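Long-range contact in gamma-glutamyl phosphate reductase (PDB 1O20), which probably catalyses the NADPH-dependent reduction of L-glutamyl phosphate to the semialdehyde of L-glutamate in the biosynthesis of proline: residues Pro264-Glu277 against Thr321-Asn335. Residues are numbered along the deposited sequence; the frame is centred on the assembly and turned at random.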
loop_
_atom_site.group_PDB
_atom_site.type_symbol
_atom_site.label_atom_id
_atom_site.label_comp_id
_atom_site.label_asym_id
_atom_site.label_seq_id
_atom_site.Cartn_x
_atom_site.Cartn_y
_atom_site.Cartn_z
ATOM N N PRO A 264 9.823 -2.075 12.269
ATOM C CA PRO A 264 9.422 -3.489 12.375
ATOM C C PRO A 264 7.905 -3.757 12.253
ATOM O O PRO A 264 7.539 -4.871 11.855
ATOM C CB PRO A 264 9.927 -3.914 13.750
ATOM C CG PRO A 264 10.565 -2.665 14.403
ATOM C CD PRO A 264 10.526 -1.561 13.465
ATOM N N GLY A 265 7.074 -2.758 12.585
ATOM C CA GLY A 265 5.618 -2.842 12.507
ATOM C C GLY A 265 4.972 -2.717 11.112
ATOM O O GLY A 265 3.774 -2.917 10.981
ATOM N N THR A 266 5.744 -2.406 10.078
ATOM C CA THR A 266 5.189 -2.281 8.721
ATOM C C THR A 266 5.669 -3.450 7.804
ATOM O O THR A 266 6.685 -4.104 8.042
ATOM C CB THR A 266 5.466 -0.853 8.161
ATOM O OG1 THR A 266 4.694 -0.631 6.951
ATOM C CG2 THR A 266 6.897 -0.697 7.730
ATOM N N CYS A 267 4.906 -3.783 6.780
ATOM C CA CYS A 267 5.051 -5.148 6.276
ATOM C C CYS A 267 6.216 -5.370 5.296
ATOM O O CYS A 267 6.479 -6.528 4.922
ATOM C CB CYS A 267 3.732 -5.630 5.699
ATOM S SG CYS A 267 3.291 -4.558 4.386
ATOM N N ASN A 268 6.939 -4.309 4.909
ATOM C CA ASN A 268 8.155 -4.475 4.094
ATOM C C ASN A 268 9.422 -4.721 4.986
ATOM O O ASN A 268 10.530 -4.828 4.490
ATOM C CB ASN A 268 8.312 -3.295 3.097
ATOM C CG ASN A 268 8.556 -1.960 3.785
ATOM O OD1 ASN A 268 8.942 -1.909 4.981
ATOM N ND2 ASN A 268 8.309 -0.866 3.059
ATOM N N ALA A 269 9.231 -4.792 6.297
ATOM C CA ALA A 269 10.257 -5.224 7.239
ATOM C C ALA A 269 10.703 -6.644 6.891
ATOM O O ALA A 269 9.885 -7.519 6.617
ATOM C CB ALA A 269 9.697 -5.195 8.645
ATOM N N ALA A 270 12.005 -6.878 6.895
ATOM C CA ALA A 270 12.531 -8.229 6.727
ATOM C C ALA A 270 12.107 -9.073 7.940
ATOM O O ALA A 270 12.105 -8.596 9.062
ATOM C CB ALA A 270 14.030 -8.173 6.619
ATOM N N GLU A 271 11.660 -10.285 7.693
ATOM C CA GLU A 271 11.231 -11.207 8.739
ATOM C C GLU A 271 12.142 -12.423 8.827
ATOM O O GLU A 271 12.201 -13.117 9.870
ATOM C CB GLU A 271 9.810 -11.685 8.415
ATOM C CG GLU A 271 8.809 -10.560 8.331
ATOM C CD GLU A 271 8.485 -9.924 9.683
ATOM O OE1 GLU A 271 9.060 -10.348 10.709
ATOM O OE2 GLU A 271 7.670 -8.965 9.693
ATOM N N LYS A 272 12.857 -12.676 7.736
ATOM C CA LYS A 272 13.615 -13.904 7.556
ATOM C C LYS A 272 14.980 -13.646 6.956
ATOM O O LYS A 272 15.122 -12.826 6.023
ATOM C CB LYS A 272 12.876 -14.855 6.623
ATOM C CG LYS A 272 11.477 -15.207 7.046
ATOM C CD LYS A 272 11.347 -16.061 8.274
ATOM C CE LYS A 272 10.163 -15.598 9.138
ATOM N NZ LYS A 272 8.788 -15.916 8.625
ATOM N N LEU A 273 15.983 -14.324 7.492
ATOM C CA LEU A 273 17.341 -14.198 6.994
ATOM C C LEU A 273 17.855 -15.557 6.577
ATOM O O LEU A 273 17.936 -16.483 7.396
ATOM C CB LEU A 273 18.260 -13.605 8.058
ATOM C CG LEU A 273 19.654 -13.200 7.598
ATOM C CD1 LEU A 273 19.615 -11.980 6.677
ATOM C CD2 LEU A 273 20.502 -12.904 8.832
ATOM N N LEU A 274 18.259 -15.665 5.323
ATOM C CA LEU A 274 18.871 -16.886 4.806
ATOM C C LEU A 274 20.346 -16.627 4.622
ATOM O O LEU A 274 20.725 -15.573 4.061
ATOM C CB LEU A 274 18.243 -17.283 3.460
ATOM C CG LEU A 274 16.720 -17.359 3.409
ATOM C CD1 LEU A 274 16.195 -17.822 1.998
ATOM C CD2 LEU A 274 16.196 -18.267 4.431
ATOM N N VAL A 275 21.188 -17.576 5.029
ATOM C CA VAL A 275 22.640 -17.342 5.062
ATOM C C VAL A 275 23.379 -18.510 4.443
ATOM O O VAL A 275 23.160 -19.642 4.865
ATOM C CB VAL A 275 23.169 -17.186 6.516
ATOM C CG1 VAL A 275 24.662 -16.990 6.537
ATOM C CG2 VAL A 275 22.503 -16.002 7.192
ATOM N N HIS A 276 24.257 -18.220 3.472
ATOM C CA HIS A 276 25.060 -19.231 2.762
ATOM C C HIS A 276 25.950 -19.956 3.753
ATOM O O HIS A 276 26.640 -19.326 4.568
ATOM C CB HIS A 276 25.939 -18.552 1.686
ATOM C CG HIS A 276 26.503 -19.483 0.650
ATOM N ND1 HIS A 276 27.511 -20.386 0.911
ATOM C CD2 HIS A 276 26.229 -19.599 -0.672
ATOM C CE1 HIS A 276 27.823 -21.023 -0.206
ATOM N NE2 HIS A 276 27.061 -20.558 -1.184
ATOM N N GLU A 277 25.949 -21.278 3.672
ATOM C CA GLU A 277 26.708 -22.125 4.583
ATOM C C GLU A 277 28.194 -21.803 4.656
ATOM O O GLU A 277 28.785 -21.904 5.732
ATOM C CB GLU A 277 26.492 -23.608 4.263
ATOM C CG GLU A 277 27.050 -24.102 2.952
ATOM C CD GLU A 277 26.888 -25.616 2.788
ATOM O OE1 GLU A 277 26.170 -26.239 3.604
ATOM O OE2 GLU A 277 27.466 -26.181 1.832
ATOM N N THR A 321 5.523 -17.209 8.922
ATOM C CA THR A 321 4.955 -16.178 9.775
ATOM C C THR A 321 5.622 -14.825 9.588
ATOM O O THR A 321 6.840 -14.727 9.692
ATOM C CB THR A 321 5.109 -16.605 11.233
ATOM O OG1 THR A 321 4.382 -17.807 11.441
ATOM C CG2 THR A 321 4.453 -15.583 12.194
ATOM N N GLU A 322 4.818 -13.795 9.301
ATOM C CA GLU A 322 5.262 -12.400 9.366
ATOM C C GLU A 322 5.102 -11.920 10.804
ATOM O O GLU A 322 4.003 -11.862 11.323
ATOM C CB GLU A 322 4.433 -11.517 8.425
ATOM C CG GLU A 322 4.891 -10.064 8.407
ATOM C CD GLU A 322 3.975 -9.152 7.612
ATOM O OE1 GLU A 322 2.763 -9.223 7.831
ATOM O OE2 GLU A 322 4.466 -8.341 6.787
ATOM N N TYR A 323 6.211 -11.604 11.455
ATOM C CA TYR A 323 6.183 -11.231 12.862
ATOM C C TYR A 323 5.656 -9.801 13.101
ATOM O O TYR A 323 4.996 -9.576 14.095
ATOM C CB TYR A 323 7.580 -11.383 13.480
ATOM C CG TYR A 323 8.184 -12.770 13.356
ATOM C CD1 TYR A 323 7.603 -13.863 13.981
ATOM C CD2 TYR A 323 9.333 -12.990 12.613
ATOM C CE1 TYR A 323 8.172 -15.110 13.899
ATOM C CE2 TYR A 323 9.890 -14.244 12.525
ATOM C CZ TYR A 323 9.312 -15.298 13.160
ATOM O OH TYR A 323 9.866 -16.575 13.086
ATOM N N LEU A 324 5.966 -8.849 12.218
ATOM C CA LEU A 324 5.656 -7.419 12.443
ATOM C C LEU A 324 6.137 -6.987 13.859
ATOM O O LEU A 324 5.408 -6.371 14.629
ATOM C CB LEU A 324 4.154 -7.171 12.320
ATOM C CG LEU A 324 3.538 -6.549 11.029
ATOM C CD1 LEU A 324 4.426 -6.608 9.786
ATOM C CD2 LEU A 324 2.126 -7.088 10.780
ATOM N N ASP A 325 7.358 -7.369 14.192
ATOM C CA ASP A 325 7.919 -7.143 15.529
ATOM C C ASP A 325 9.406 -7.391 15.415
ATOM O O ASP A 325 9.889 -7.863 14.368
ATOM C CB ASP A 325 7.275 -8.141 16.494
ATOM C CG ASP A 325 7.314 -7.699 17.938
ATOM O OD1 ASP A 325 8.019 -6.714 18.299
ATOM O OD2 ASP A 325 6.674 -8.338 18.788
ATOM N N LEU A 326 10.138 -7.066 16.468
ATOM C CA LEU A 326 11.571 -7.279 16.516
ATOM C C LEU A 326 11.852 -8.743 16.793
ATOM O O LEU A 326 12.359 -9.124 17.859
ATOM C CB LEU A 326 12.190 -6.378 17.582
ATOM C CG LEU A 326 12.145 -4.916 17.177
ATOM C CD1 LEU A 326 12.303 -4.001 18.413
ATOM C CD2 LEU A 326 13.245 -4.664 16.145
ATOM N N ILE A 327 11.465 -9.567 15.825
ATOM C CA ILE A 327 11.706 -11.001 15.830
ATOM C C ILE A 327 12.203 -11.346 14.411
ATOM O O ILE A 327 11.798 -10.707 13.408
ATOM C CB ILE A 327 10.423 -11.768 16.130
ATOM C CG1 ILE A 327 9.774 -11.277 17.416
ATOM C CG2 ILE A 327 10.711 -13.274 16.226
ATOM C CD1 ILE A 327 8.388 -11.844 17.727
ATOM N N ILE A 328 13.086 -12.329 14.326
ATOM C CA ILE A 328 13.597 -12.753 13.026
ATOM C C ILE A 328 13.898 -14.239 13.078
ATOM O O ILE A 328 14.296 -14.780 14.132
ATOM C CB ILE A 328 14.849 -11.891 12.599
ATOM C CG1 ILE A 328 15.055 -11.967 11.087
ATOM C CG2 ILE A 328 16.107 -12.309 13.374
ATOM C CD1 ILE A 328 16.086 -11.019 10.503
ATOM N N ALA A 329 13.669 -14.946 11.981
ATOM C CA ALA A 329 14.117 -16.332 11.915
ATOM C C ALA A 329 15.203 -16.477 10.869
ATOM O O ALA A 329 15.123 -15.892 9.769
ATOM C CB ALA A 329 12.983 -17.267 11.676
ATOM N N ILE A 330 16.240 -17.225 11.228
ATOM C CA ILE A 330 17.425 -17.366 10.388
ATOM C C ILE A 330 17.517 -18.802 9.980
ATOM O O ILE A 330 17.359 -19.690 10.836
ATOM C CB ILE A 330 18.704 -16.947 11.177
ATOM C CG1 ILE A 330 18.585 -15.494 11.673
ATOM C CG2 ILE A 330 19.935 -17.158 10.325
ATOM C CD1 ILE A 330 19.809 -14.932 12.353
ATOM N N LYS A 331 17.758 -19.060 8.691
ATOM C CA LYS A 331 18.083 -20.405 8.188
ATOM C C LYS A 331 19.394 -20.432 7.399
ATOM O O LYS A 331 19.640 -19.554 6.573
ATOM C CB LYS A 331 16.965 -20.901 7.248
ATOM C CG LYS A 331 17.293 -22.215 6.532
ATOM C CD LYS A 331 16.041 -23.050 6.349
ATOM C CE LYS A 331 16.250 -24.358 5.600
ATOM N NZ LYS A 331 14.883 -24.908 5.204
ATOM N N VAL A 332 20.205 -21.461 7.582
ATOM C CA VAL A 332 21.414 -21.632 6.757
ATOM C C VAL A 332 20.952 -22.403 5.522
ATOM O O VAL A 332 20.203 -23.352 5.688
ATOM C CB VAL A 332 22.491 -22.472 7.471
ATOM C CG1 VAL A 332 23.682 -22.821 6.531
ATOM C CG2 VAL A 332 23.001 -21.765 8.710
ATOM N N VAL A 333 21.386 -21.979 4.333
ATOM C CA VAL A 333 21.132 -22.687 3.078
ATOM C C VAL A 333 22.459 -22.972 2.377
ATOM O O VAL A 333 23.464 -22.324 2.677
ATOM C CB VAL A 333 20.221 -21.880 2.153
ATOM C CG1 VAL A 333 18.887 -21.703 2.800
ATOM C CG2 VAL A 333 20.868 -20.503 1.765
ATOM N N LYS A 334 22.467 -23.954 1.476
ATOM C CA LYS A 334 23.700 -24.434 0.855
ATOM C C LYS A 334 24.247 -23.406 -0.133
ATOM O O LYS A 334 25.446 -23.226 -0.276
ATOM C CB LYS A 334 23.422 -25.741 0.111
ATOM C CG LYS A 334 24.655 -26.513 -0.319
ATOM C CD LYS A 334 24.283 -27.533 -1.379
ATOM C CE LYS A 334 25.456 -28.424 -1.754
ATOM N NZ LYS A 334 24.931 -29.574 -2.569
ATOM N N ASN A 335 23.332 -22.723 -0.805
ATOM C CA ASN A 335 23.640 -21.870 -1.931
ATOM C C ASN A 335 22.372 -21.102 -2.374
ATOM O O ASN A 335 21.319 -21.307 -1.810
ATOM C CB ASN A 335 24.245 -22.694 -3.091
ATOM C CG ASN A 335 23.338 -23.832 -3.564
ATOM O OD1 ASN A 335 22.095 -23.744 -3.522
ATOM N ND2 ASN A 335 23.964 -24.937 -3.987
HETATM O O HOH W 1 27.764 -24.548 -0.203
#
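E271 OE1 takes a weak, bent bond from Y323 N (3.2 Å) in the loop before strand 327-333 and a salt bridge from K260 of helix 249-261. The next backbone N-H of that loop, L324 N, bonds to E271 OE2 (3.0 Å, N-H...O 159°) on the syn side but well out of the carboxylate plane. A bend at chi2 (-71°) folds the chain back so that its end reaches this loop, where OE1 also lies at the edge of the Y323 ring. With an alanine here, both loop N-H groups would probably lose their acceptor and K260 its carboxylate mate, freeing the 321-325 loop to shift. Alongside, K272 NZ is held by N238 OD1, D318 O and W319 O; its separation from T321 O (2.5 Å) is doubtfully short. The K272 chain crosses the Y323 side chain at about a right angle, CE 3.7 Å from CE2. Beyond the loops the backbones pair in parallel register, as L273 N to A329 O (2.9 Å) and K331 N to L273 O (2.9 Å) attest. On one face L273 lies side by side with I330 (CB to CG1 4.1 Å); L273 touches I256 of helix 249-261, I330 touches V298 of adjoining strand 297-300. Such neighbouring parallel strands, their short axes 26° apart and their connection carrying helices and further strands of the same sheet, are characteristic of the alpha/beta domains of the aldehyde dehydrogenase fold.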